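Local structure of structural polyprotein, VP3 (Israeli acute paralysis virus, 5CDD) at residues Gly94-Tyr98 with Lys262-Val267; Ile102-Lys106 with Thr288-Val293; Leu178-Ala183 with Phe237-Arg241; Lys215-Tyr220 with Leu275-Pro279. The protein probably serves as a structural building block of the virus capsid, VP3 being one piece of a longer polyprotein and found here in a pentamer assembly. One frame throughout, in Å; residues are numbered along the deposited sequence.

From the N terminus, Gly94-Tyr98 opens contact 1 and, after a gap of three residues, Ile102-Lys106 opens contact 2. Leu178-Ala183 then begins contact 3 and Lys215-Tyr220 contact 4. The second halves follow: Phe237-Arg241 closes contact 3, Lys262-Val267 contact 1, Leu275-Pro279 contact 4 and Thr288-Val293 contact 2. Contact 3 is therefore nested within contacts 1 and 2, contact 4 is nested within contact 2, and contact 4 crosses both 1 and 3, as contact 1 crosses 2. Contacts 1 and 3 tie loops to sandwich strands, contact 4 joins two loops, and contact 2 ties the C-terminal arm to strand 101-106. Contacts 1 and 4 touch at Cys97 O and Ile219 N, a probable hydrogen bond of 2.9 Å.

Contact 1: Gly94-Tyr98 with Lys262-Val267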
loop_
_atom_site.group_PDB
_atom_site.type_symbol
_atom_site.label_atom_id
_atom_site.label_comp_id
_atom_site.label_asym_id
_atom_site.label_seq_id
_atom_site.Cartn_x
_atom_site.Cartn_y
_atom_site.Cartn_z
ATOM N N GLY B 94 -7.868 14.882 -52.681
ATOM C CA GLY B 94 -8.201 13.889 -51.677
ATOM C C GLY B 94 -7.061 12.919 -51.448
ATOM O O GLY B 94 -6.232 12.704 -52.335
ATOM N N MET B 95 -7.021 12.324 -50.260
ATOM C CA MET B 95 -5.964 11.384 -49.913
ATOM C C MET B 95 -6.067 10.055 -50.663
ATOM O O MET B 95 -5.050 9.481 -51.050
ATOM C CB MET B 95 -5.960 11.141 -48.400
ATOM C CG MET B 95 -4.617 10.683 -47.853
ATOM S SD MET B 95 -4.514 10.820 -46.056
ATOM C CE MET B 95 -4.447 9.098 -45.576
ATOM N N PRO B 96 -7.296 9.543 -50.876
ATOM C CA PRO B 96 -7.478 8.274 -51.591
ATOM C C PRO B 96 -6.971 8.357 -53.032
ATOM O O PRO B 96 -6.755 9.449 -53.559
ATOM C CB PRO B 96 -8.989 8.060 -51.537
ATOM C CG PRO B 96 -9.384 8.745 -50.274
ATOM C CD PRO B 96 -8.584 10.018 -50.339
ATOM N N CYS B 97 -6.788 7.206 -53.670
ATOM C CA CYS B 97 -6.311 7.183 -55.046
ATOM C C CYS B 97 -7.478 7.407 -56.005
ATOM O O CYS B 97 -8.583 6.916 -55.770
ATOM C CB CYS B 97 -5.628 5.849 -55.352
ATOM S SG CYS B 97 -4.531 5.929 -56.784
ATOM N N TYR B 98 -7.232 8.147 -57.081
ATOM C CA TYR B 98 -8.279 8.447 -58.051
ATOM C C TYR B 98 -7.984 7.945 -59.461
ATOM O O TYR B 98 -8.888 7.855 -60.294
ATOM C CB TYR B 98 -8.527 9.957 -58.089
ATOM C CG TYR B 98 -7.293 10.766 -58.417
ATOM C CD1 TYR B 98 -6.807 10.839 -59.723
ATOM C CD2 TYR B 98 -6.596 11.443 -57.417
ATOM C CE1 TYR B 98 -5.655 11.564 -60.025
ATOM C CE2 TYR B 98 -5.442 12.169 -57.707
ATOM C CZ TYR B 98 -4.979 12.224 -59.013
ATOM O OH TYR B 98 -3.841 12.936 -59.304
ATOM N N LYS B 262 2.324 14.602 -55.239
ATOM C CA LYS B 262 1.235 14.524 -54.272
ATOM C C LYS B 262 1.651 13.902 -52.942
ATOM O O LYS B 262 2.428 12.947 -52.903
ATOM C CB LYS B 262 0.073 13.720 -54.866
ATOM C CG LYS B 262 -1.092 13.503 -53.912
ATOM C CD LYS B 262 -2.177 12.642 -54.541
ATOM C CE LYS B 262 -3.330 12.418 -53.574
ATOM N NZ LYS B 262 -4.440 11.634 -54.182
ATOM N N TRP B 263 1.126 14.458 -51.855
ATOM C CA TRP B 263 1.398 13.958 -50.510
ATOM C C TRP B 263 0.434 14.650 -49.547
ATOM O O TRP B 263 -0.228 15.618 -49.920
ATOM C CB TRP B 263 2.864 14.207 -50.121
ATOM C CG TRP B 263 3.209 15.613 -49.736
ATOM C CD1 TRP B 263 3.117 16.169 -48.491
ATOM C CD2 TRP B 263 3.700 16.645 -50.600
ATOM N NE1 TRP B 263 3.523 17.482 -48.526
ATOM C CE2 TRP B 263 3.885 17.801 -49.808
ATOM C CE3 TRP B 263 4.001 16.707 -51.968
ATOM C CZ2 TRP B 263 4.358 19.007 -50.339
ATOM C CZ3 TRP B 263 4.473 17.908 -52.496
ATOM C CH2 TRP B 263 4.646 19.040 -51.680
ATOM N N ALA B 264 0.341 14.148 -48.319
ATOM C CA ALA B 264 -0.577 14.728 -47.341
ATOM C C ALA B 264 0.078 15.152 -46.031
ATOM O O ALA B 264 1.164 14.691 -45.680
ATOM C CB ALA B 264 -1.706 13.743 -47.054
ATOM N N GLU B 265 -0.603 16.039 -45.311
ATOM C CA GLU B 265 -0.119 16.533 -44.028
ATOM C C GLU B 265 -1.311 16.665 -43.087
ATOM O O GLU B 265 -2.454 16.708 -43.537
ATOM C CB GLU B 265 0.559 17.891 -44.198
ATOM C CG GLU B 265 1.558 17.933 -45.338
ATOM C CD GLU B 265 2.361 19.217 -45.366
ATOM O OE1 GLU B 265 1.785 20.289 -45.086
ATOM O OE2 GLU B 265 3.569 19.155 -45.680
ATOM N N ASP B 266 -1.041 16.733 -41.787
ATOM C CA ASP B 266 -2.097 16.839 -40.787
ATOM C C ASP B 266 -3.077 15.697 -41.039
ATOM O O ASP B 266 -4.294 15.889 -41.048
ATOM C CB ASP B 266 -2.812 18.185 -40.911
ATOM C CG ASP B 266 -1.861 19.359 -40.796
ATOM O OD1 ASP B 266 -1.100 19.409 -39.805
ATOM O OD2 ASP B 266 -1.875 20.231 -41.696
ATOM N N VAL B 267 -2.521 14.507 -41.240
ATOM C CA VAL B 267 -3.305 13.316 -41.520
ATOM C C VAL B 267 -3.891 12.644 -40.291
ATOM O O VAL B 267 -3.262 12.586 -39.235
ATOM C CB VAL B 267 -2.456 12.267 -42.273
ATOM C CG1 VAL B 267 -3.292 11.036 -42.575
ATOM C CG2 VAL B 267 -1.905 12.862 -43.554
#
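Met95 CA lies 6.8 Å from Ala264 CA, the nearest CA pair of the two segments, so the loop Gly94-Tyr98 is joined through side chains and not by strand pairing to Lys262-Val267, the last residues of one strand and, past a corner at Asp266, the first of the next. Lys262 does the polar work. Its CG stands anti to the backbone N (chi1 177°) and the chain stays extended beyond it, which carries the ammonium group across the gap into the bend of the loop. There Lys262 NZ donates to Gly94 O over 2.8 Å, reaching it almost head-on to the carbonyl (C=O...N angle 167°). A weak second bond of 3.2 Å runs from Lys262 NZ to Pro96 O. The Tyr98 ring lies alongside the lysine end, with Tyr98 CE2 3.7 Å from Lys262 NZ, while its hydroxyl turns to His67. The buried ammonium also has a salt bridge to Glu124, which would probably favour its charged state. The apolar half is built by Met95, whose chain bends at its last torsion and crosses Val267 at about a right angle; Met95 SD comes to 3.7 Å from Val267 CG1 and to 4.2 Å from Ala264 CB. Around this, helix 122-127 packs against both segments, with Ala127 meeting Met95 and Cys123 meeting Lys262, while strand 255-265 runs between its antiparallel partners 64-72 and 132-144, and the loop has just left strand 90-92 of the other sheet.

Contact 2: Ile102-Lys106 with Thr288-Val293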
loop_
_atom_site.group_PDB
_atom_site.type_symbol
_atom_site.label_atom_id
_atom_site.label_comp_id
_atom_site.label_asym_id
_atom_site.label_seq_id
_atom_site.Cartn_x
_atom_site.Cartn_y
_atom_site.Cartn_z
ATOM N N ILE B 102 -6.597 -0.248 -66.521
ATOM C CA ILE B 102 -7.216 -1.558 -66.629
ATOM C C ILE B 102 -6.414 -2.510 -67.497
ATOM O O ILE B 102 -6.185 -2.259 -68.681
ATOM C CB ILE B 102 -8.644 -1.444 -67.176
ATOM C CG1 ILE B 102 -9.498 -0.675 -66.171
ATOM C CG2 ILE B 102 -9.228 -2.829 -67.426
ATOM C CD1 ILE B 102 -10.901 -0.451 -66.625
ATOM N N ARG B 103 -5.984 -3.604 -66.879
ATOM C CA ARG B 103 -5.201 -4.622 -67.557
ATOM C C ARG B 103 -6.161 -5.659 -68.123
ATOM O O ARG B 103 -6.769 -6.433 -67.380
ATOM C CB ARG B 103 -4.249 -5.288 -66.566
ATOM C CG ARG B 103 -3.160 -6.105 -67.222
ATOM C CD ARG B 103 -2.989 -7.447 -66.549
ATOM N NE ARG B 103 -1.884 -8.191 -67.144
ATOM C CZ ARG B 103 -1.583 -9.448 -66.843
ATOM N NH1 ARG B 103 -0.557 -10.044 -67.435
ATOM N NH2 ARG B 103 -2.310 -10.112 -65.956
ATOM N N THR B 104 -6.297 -5.666 -69.443
ATOM C CA THR B 104 -7.190 -6.601 -70.102
ATOM C C THR B 104 -6.433 -7.772 -70.723
ATOM O O THR B 104 -5.434 -7.583 -71.411
ATOM C CB THR B 104 -8.004 -5.902 -71.206
ATOM O OG1 THR B 104 -8.602 -4.705 -70.688
ATOM C CG2 THR B 104 -9.092 -6.833 -71.712
ATOM N N ILE B 105 -6.910 -8.984 -70.463
ATOM C CA ILE B 105 -6.297 -10.187 -71.008
ATOM C C ILE B 105 -7.392 -11.026 -71.632
ATOM O O ILE B 105 -8.561 -10.891 -71.276
ATOM C CB ILE B 105 -5.595 -11.017 -69.911
ATOM C CG1 ILE B 105 -6.595 -11.389 -68.813
ATOM C CG2 ILE B 105 -4.430 -10.237 -69.351
ATOM C CD1 ILE B 105 -6.045 -12.317 -67.756
ATOM N N LYS B 106 -7.005 -11.883 -72.569
ATOM C CA LYS B 106 -7.942 -12.759 -73.250
ATOM C C LYS B 106 -8.080 -14.013 -72.400
ATOM O O LYS B 106 -7.227 -14.294 -71.560
ATOM C CB LYS B 106 -7.396 -13.143 -74.627
ATOM C CG LYS B 106 -6.920 -11.960 -75.480
ATOM C CD LYS B 106 -6.048 -12.431 -76.651
ATOM C CE LYS B 106 -5.426 -11.269 -77.425
ATOM N NZ LYS B 106 -4.606 -11.732 -78.586
ATOM N N THR B 288 4.551 -12.235 -68.016
ATOM C CA THR B 288 4.108 -11.899 -69.365
ATOM C C THR B 288 2.854 -11.037 -69.383
ATOM O O THR B 288 2.068 -11.045 -68.438
ATOM C CB THR B 288 3.821 -13.178 -70.173
ATOM O OG1 THR B 288 4.980 -14.018 -70.155
ATOM C CG2 THR B 288 3.474 -12.838 -71.617
ATOM N N ALA B 289 2.672 -10.299 -70.475
ATOM C CA ALA B 289 1.508 -9.435 -70.640
ATOM C C ALA B 289 0.252 -10.281 -70.822
ATOM O O ALA B 289 -0.856 -9.754 -70.934
ATOM C CB ALA B 289 1.703 -8.524 -71.846
ATOM N N SER B 290 0.437 -11.598 -70.856
ATOM C CA SER B 290 -0.674 -12.526 -71.022
ATOM C C SER B 290 -0.872 -13.370 -69.767
ATOM O O SER B 290 -1.953 -13.916 -69.543
ATOM C CB SER B 290 -0.424 -13.438 -72.225
ATOM O OG SER B 290 0.782 -14.166 -72.075
ATOM N N ALA B 291 0.175 -13.477 -68.950
ATOM C CA ALA B 291 0.104 -14.246 -67.712
ATOM C C ALA B 291 -1.030 -13.701 -66.844
ATOM O O ALA B 291 -1.292 -12.498 -66.836
ATOM C CB ALA B 291 1.432 -14.161 -66.966
ATOM N N ALA B 292 -1.706 -14.586 -66.119
ATOM C CA ALA B 292 -2.813 -14.172 -65.267
ATOM C C ALA B 292 -2.351 -13.836 -63.853
ATOM O O ALA B 292 -1.360 -14.379 -63.366
ATOM C CB ALA B 292 -3.871 -15.265 -65.225
ATOM N N VAL B 293 -3.078 -12.931 -63.203
ATOM C CA VAL B 293 -2.765 -12.519 -61.836
ATOM C C VAL B 293 -3.662 -13.269 -60.855
ATOM O O VAL B 293 -4.639 -13.899 -61.257
ATOM C CB VAL B 293 -2.992 -11.002 -61.632
ATOM C CG1 VAL B 293 -1.991 -10.208 -62.448
ATOM C CG2 VAL B 293 -4.412 -10.632 -62.030
#
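Ala291 O is gripped by two nitrogens of one side chain: Arg103 NH1 donates to it over 2.6 Å, and Arg103 NH2 donates to it over 2.7 Å. The guanidinium meets the oxygen end-on, and both donors lie in the carbonyl plane. The oxygen itself sits 17° out of the guanidinium plane, and the two hydrogen bonds are bent, as expected when a pair of nitrogens converges on a single acceptor. Arg103 gets there with its CG anti to the backbone N (chi1 -165°) and a bend at the second torsion (chi2 -135°), beyond which the chain straightens toward the arm Thr288-Val293. Thr288 O lies at the edge of the same group, 3.0 Å from Arg103 NH1, but its angle is too poor for a hydrogen bond. Val293 lies alongside the end of the arginine and brings CG1 to 3.5 Å from Arg103 NH2. Ile105, two residues along the strand, covers one guanidinium face of Arg103 with CG2, 3.8 Å above its centre. That same Ile105 CG2 approaches Ala289 O to 3.9 Å, and Ile105 CD1 just reaches Ala292 CB at 4.5 Å. Tyr283 and Pro286 pack against both Arg103 and Val293. Ala289 N is hydrogen-bonded to Gln40 of a neighbouring subunit, so the arm is also held from outside the chain. The whole is a C-terminal arm laid over one strand of a two-stranded antiparallel hairpin, 101-106 with 111-118, and held by an end-on, two-nitrogen grip of an arginine on one backbone carbonyl.

Contact 3: Leu178-Ala183 with Phe237-Arg241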
loop_
_atom_site.group_PDB
_atom_site.type_symbol
_atom_site.label_atom_id
_atom_site.label_comp_id
_atom_site.label_asym_id
_atom_site.label_seq_id
_atom_site.Cartn_x
_atom_site.Cartn_y
_atom_site.Cartn_z
ATOM N N LEU B 178 -15.192 22.457 -67.789
ATOM C CA LEU B 178 -14.242 23.240 -67.017
ATOM C C LEU B 178 -13.474 24.286 -67.819
ATOM O O LEU B 178 -12.287 24.513 -67.581
ATOM C CB LEU B 178 -13.273 22.289 -66.307
ATOM C CG LEU B 178 -13.933 21.356 -65.286
ATOM C CD1 LEU B 178 -12.942 20.312 -64.827
ATOM C CD2 LEU B 178 -14.449 22.166 -64.106
ATOM N N THR B 179 -14.163 24.924 -68.761
ATOM C CA THR B 179 -13.564 25.971 -69.584
ATOM C C THR B 179 -13.895 27.353 -69.022
ATOM O O THR B 179 -14.930 27.541 -68.388
ATOM C CB THR B 179 -14.073 25.914 -71.025
ATOM O OG1 THR B 179 -15.495 26.098 -71.036
ATOM C CG2 THR B 179 -13.692 24.581 -71.667
ATOM N N GLY B 180 -13.020 28.319 -69.274
ATOM C CA GLY B 180 -13.223 29.668 -68.769
ATOM C C GLY B 180 -14.616 30.280 -68.784
ATOM O O GLY B 180 -14.907 31.129 -67.939
ATOM N N ALA B 181 -15.468 29.863 -69.721
ATOM C CA ALA B 181 -16.821 30.409 -69.846
ATOM C C ALA B 181 -17.821 29.764 -68.900
ATOM O O ALA B 181 -18.486 30.445 -68.125
ATOM C CB ALA B 181 -17.302 30.264 -71.279
ATOM N N VAL B 182 -17.918 28.443 -68.957
ATOM C CA VAL B 182 -18.845 27.718 -68.102
ATOM C C VAL B 182 -18.290 27.524 -66.696
ATOM O O VAL B 182 -19.028 27.180 -65.786
ATOM C CB VAL B 182 -19.192 26.345 -68.726
ATOM C CG1 VAL B 182 -17.924 25.612 -69.068
ATOM C CG2 VAL B 182 -20.013 25.514 -67.773
ATOM N N ALA B 183 -16.995 27.768 -66.519
ATOM C CA ALA B 183 -16.366 27.604 -65.212
ATOM C C ALA B 183 -15.414 28.743 -64.868
ATOM O O ALA B 183 -14.193 28.588 -64.944
ATOM C CB ALA B 183 -15.625 26.272 -65.162
ATOM N N PHE B 237 -11.713 19.570 -56.242
ATOM C CA PHE B 237 -10.706 19.303 -57.257
ATOM C C PHE B 237 -9.900 20.539 -57.634
ATOM O O PHE B 237 -10.320 21.673 -57.396
ATOM C CB PHE B 237 -11.377 18.727 -58.511
ATOM C CG PHE B 237 -12.282 19.698 -59.226
ATOM C CD1 PHE B 237 -11.770 20.587 -60.169
ATOM C CD2 PHE B 237 -13.648 19.731 -58.954
ATOM C CE1 PHE B 237 -12.603 21.493 -60.830
ATOM C CE2 PHE B 237 -14.491 20.634 -59.610
ATOM C CZ PHE B 237 -13.965 21.515 -60.549
ATOM N N LEU B 238 -8.728 20.301 -58.212
ATOM C CA LEU B 238 -7.854 21.372 -58.668
ATOM C C LEU B 238 -7.933 21.372 -60.183
ATOM O O LEU B 238 -8.146 20.328 -60.794
ATOM C CB LEU B 238 -6.408 21.122 -58.246
ATOM C CG LEU B 238 -6.024 21.309 -56.783
ATOM C CD1 LEU B 238 -4.579 20.922 -56.589
ATOM C CD2 LEU B 238 -6.218 22.748 -56.374
ATOM N N CYS B 239 -7.754 22.536 -60.789
ATOM C CA CYS B 239 -7.818 22.635 -62.236
ATOM C C CYS B 239 -6.661 23.471 -62.764
ATOM O O CYS B 239 -6.450 24.603 -62.323
ATOM C CB CYS B 239 -9.154 23.251 -62.649
ATOM S SG CYS B 239 -9.520 23.109 -64.401
ATOM N N ILE B 240 -5.912 22.905 -63.707
ATOM C CA ILE B 240 -4.768 23.590 -64.297
ATOM C C ILE B 240 -5.096 24.082 -65.709
ATOM O O ILE B 240 -5.136 23.298 -66.659
ATOM C CB ILE B 240 -3.542 22.654 -64.353
ATOM C CG1 ILE B 240 -3.277 22.069 -62.964
ATOM C CG2 ILE B 240 -2.320 23.421 -64.834
ATOM C CD1 ILE B 240 -2.142 21.070 -62.919
ATOM N N ARG B 241 -5.326 25.387 -65.838
ATOM C CA ARG B 241 -5.662 25.991 -67.124
ATOM C C ARG B 241 -4.750 27.172 -67.435
ATOM O O ARG B 241 -4.441 27.976 -66.556
ATOM C CB ARG B 241 -7.114 26.476 -67.117
ATOM C CG ARG B 241 -8.125 25.422 -66.713
ATOM C CD ARG B 241 -9.546 25.952 -66.811
ATOM N NE ARG B 241 -9.716 27.210 -66.091
ATOM C CZ ARG B 241 -10.892 27.781 -65.856
ATOM N NH1 ARG B 241 -12.007 27.204 -66.282
ATOM N NH2 ARG B 241 -10.953 28.931 -65.198
#
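Arg241 reaches Ala183 and Leu178 through two turns of its chain: CG sits opposite the carbonyl carbon (chi1 -53°), and a bend at chi3 (-52°) swings the guanidinium into the curl of the loop. Leu178 has its own CG on the same relative side, beside the backbone N, which sends its branches toward Phe237. NH1 of Arg241 donates to Leu178 O over 3.0 Å along a nearly straight N-H line of 167°, although it arrives from above that carbonyl's plane. The same nitrogen of Arg241 also donates to Ala183 O, 2.9 Å away, and Arg241 NH2 reaches Ala183 O at 3.3 Å, so this oxygen is held end-on by both terminal nitrogens. Both acceptors lie in the guanidinium plane. The strand 236-247 that carries the arginine stands between 90-92 and 150-159 in a four-stranded antiparallel sheet, consistent with the jelly-roll sandwich of rhv-like capsid proteins, and Leu178-Ala183 belongs to the loop leading to strand 189-194 at its margin. Arg241 NH2 forms a salt bridge with Glu154 on the neighbouring strand. Nearer the start of the strand segment, Leu178 CD2 comes to 3.6 Å from Phe237 CZ, and Leu178 CB lies 4.3 Å from Cys239 SG. Tyr195 of a neighbouring subunit packs on Leu178, Ala183 and Phe237. Within the loop, Ala183 N is bonded to Thr179 O at 2.8 Å.

Contact 4: Lys215-Tyr220 with Leu275-Pro279; sequences KTAGIY and LTSGP
Tyr220 CB begins beside Thr276, 3.9 Å from Thr276 CG2, and the side chain then extends over the segment Leu275-Pro279. With its CG anti to the backbone N (chi1 -176°), the ring is delivered face-on to the threonine methyl. Tyr220 CG is the ring atom nearest that methyl, at 3.5 Å from Thr276 CG2, so the group sits toward the rim. The measurement still meets the criteria of a CH-pi contact: CG2 of Thr276 is 3.7 Å from the centroid of the Tyr220 ring and 18° off its normal. Further out, CE1 of Tyr220 has Ser277 OG near the plane of the ring at its edge, 3.7 Å away, and CZ passes over Thr276 CB. The Tyr220 hydroxyl, OH, ends the path 3.3 Å from Gly278 N, where the glycine, lacking a side chain, lets it come close. Thr276 is held by its other branch, since Thr276 OG1 donates to Gly278 O over 2.8 Å, which is consistent with a fixed rotation that aims CG2 at the ring. At the Lys215 end of the contact Leu275 CD2 meets the aliphatic stem of Lys215, with CB of that lysine 3.3 Å from it, and also borders Ala217. The lysine's amino end is bound to Gln150 of a neighbouring subunit, and Thr276 O accepts from Asn125 of that subunit. Ala217 to Tyr220 forms a type II' beta turn with Gly218 at positive phi, a tight reversal in the loop between strand 214-215 and helix 228-231, against which the segment preceding the C-terminal arm is packed at a subunit interface.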
loop_
_atom_site.group_PDB
_atom_site.type_symbol
_atom_site.label_atom_id
_atom_site.label_comp_id
_atom_site.label_asym_id
_atom_site.label_seq_id
_atom_site.Cartn_x
_atom_site.Cartn_y
_atom_site.Cartn_z
ATOM N N LYS B 215 -14.720 9.321 -47.242
ATOM C CA LYS B 215 -14.467 7.913 -47.512
ATOM C C LYS B 215 -13.113 7.703 -48.178
ATOM O O LYS B 215 -12.542 8.629 -48.749
ATOM C CB LYS B 215 -15.589 7.336 -48.381
ATOM C CG LYS B 215 -16.932 7.227 -47.656
ATOM C CD LYS B 215 -17.968 6.476 -48.490
ATOM C CE LYS B 215 -19.233 6.174 -47.688
ATOM N NZ LYS B 215 -19.985 7.397 -47.294
ATOM N N THR B 216 -12.599 6.480 -48.098
ATOM C CA THR B 216 -11.304 6.159 -48.683
ATOM C C THR B 216 -11.397 5.206 -49.870
ATOM O O THR B 216 -10.382 4.697 -50.340
ATOM C CB THR B 216 -10.366 5.524 -47.632
ATOM O OG1 THR B 216 -10.928 4.281 -47.188
ATOM C CG2 THR B 216 -10.175 6.463 -46.447
ATOM N N ALA B 217 -12.612 4.969 -50.351
ATOM C CA ALA B 217 -12.832 4.070 -51.476
ATOM C C ALA B 217 -12.103 4.550 -52.727
ATOM O O ALA B 217 -11.457 3.767 -53.429
ATOM C CB ALA B 217 -14.327 3.948 -51.757
ATOM N N GLY B 218 -12.201 5.847 -52.997
ATOM C CA GLY B 218 -11.551 6.400 -54.172
ATOM C C GLY B 218 -12.042 5.862 -55.507
ATOM O O GLY B 218 -13.248 5.742 -55.734
ATOM N N ILE B 219 -11.105 5.531 -56.393
ATOM C CA ILE B 219 -11.435 5.022 -57.727
ATOM C C ILE B 219 -11.709 3.515 -57.757
ATOM O O ILE B 219 -12.164 2.980 -58.763
ATOM C CB ILE B 219 -10.287 5.333 -58.733
ATOM C CG1 ILE B 219 -10.762 5.146 -60.174
ATOM C CG2 ILE B 219 -9.078 4.453 -58.431
ATOM C CD1 ILE B 219 -11.813 6.163 -60.608
ATOM N N TYR B 220 -11.438 2.833 -56.651
ATOM C CA TYR B 220 -11.646 1.387 -56.570
ATOM C C TYR B 220 -13.020 0.925 -57.047
ATOM O O TYR B 220 -14.047 1.256 -56.452
ATOM C CB TYR B 220 -11.410 0.907 -55.133
ATOM C CG TYR B 220 -11.499 -0.593 -54.938
ATOM C CD1 TYR B 220 -12.732 -1.247 -54.930
ATOM C CD2 TYR B 220 -10.352 -1.353 -54.718
ATOM C CE1 TYR B 220 -12.821 -2.621 -54.699
ATOM C CE2 TYR B 220 -10.427 -2.731 -54.487
ATOM C CZ TYR B 220 -11.664 -3.356 -54.477
ATOM O OH TYR B 220 -11.748 -4.708 -54.234
ATOM N N LEU B 275 -12.369 0.331 -46.824
ATOM C CA LEU B 275 -13.760 0.653 -47.121
ATOM C C LEU B 275 -14.198 -0.061 -48.400
ATOM O O LEU B 275 -15.373 -0.048 -48.762
ATOM C CB LEU B 275 -13.928 2.165 -47.286
ATOM C CG LEU B 275 -15.364 2.679 -47.385
ATOM C CD1 LEU B 275 -16.101 2.392 -46.088
ATOM C CD2 LEU B 275 -15.355 4.168 -47.661
ATOM N N THR B 276 -13.237 -0.685 -49.074
ATOM C CA THR B 276 -13.486 -1.399 -50.320
ATOM C C THR B 276 -14.201 -2.730 -50.106
ATOM O O THR B 276 -14.232 -3.260 -48.995
ATOM C CB THR B 276 -12.166 -1.660 -51.062
ATOM O OG1 THR B 276 -11.291 -2.426 -50.222
ATOM C CG2 THR B 276 -11.494 -0.340 -51.419
ATOM N N SER B 277 -14.770 -3.264 -51.185
ATOM C CA SER B 277 -15.495 -4.528 -51.132
ATOM C C SER B 277 -14.551 -5.721 -51.080
ATOM O O SER B 277 -14.967 -6.836 -50.764
ATOM C CB SER B 277 -16.408 -4.661 -52.351
ATOM O OG SER B 277 -15.651 -4.695 -53.548
ATOM N N GLY B 278 -13.283 -5.484 -51.398
ATOM C CA GLY B 278 -12.308 -6.557 -51.373
ATOM C C GLY B 278 -11.172 -6.263 -50.413
ATOM O O GLY B 278 -11.073 -5.152 -49.891
ATOM N N PRO B 279 -10.299 -7.244 -50.148
ATOM C CA PRO B 279 -9.175 -7.034 -49.231
ATOM C C PRO B 279 -8.138 -6.146 -49.898
ATOM O O PRO B 279 -8.097 -6.061 -51.124
ATOM C CB PRO B 279 -8.632 -8.447 -49.015
ATOM C CG PRO B 279 -9.798 -9.337 -49.339
ATOM C CD PRO B 279 -10.390 -8.658 -50.537
#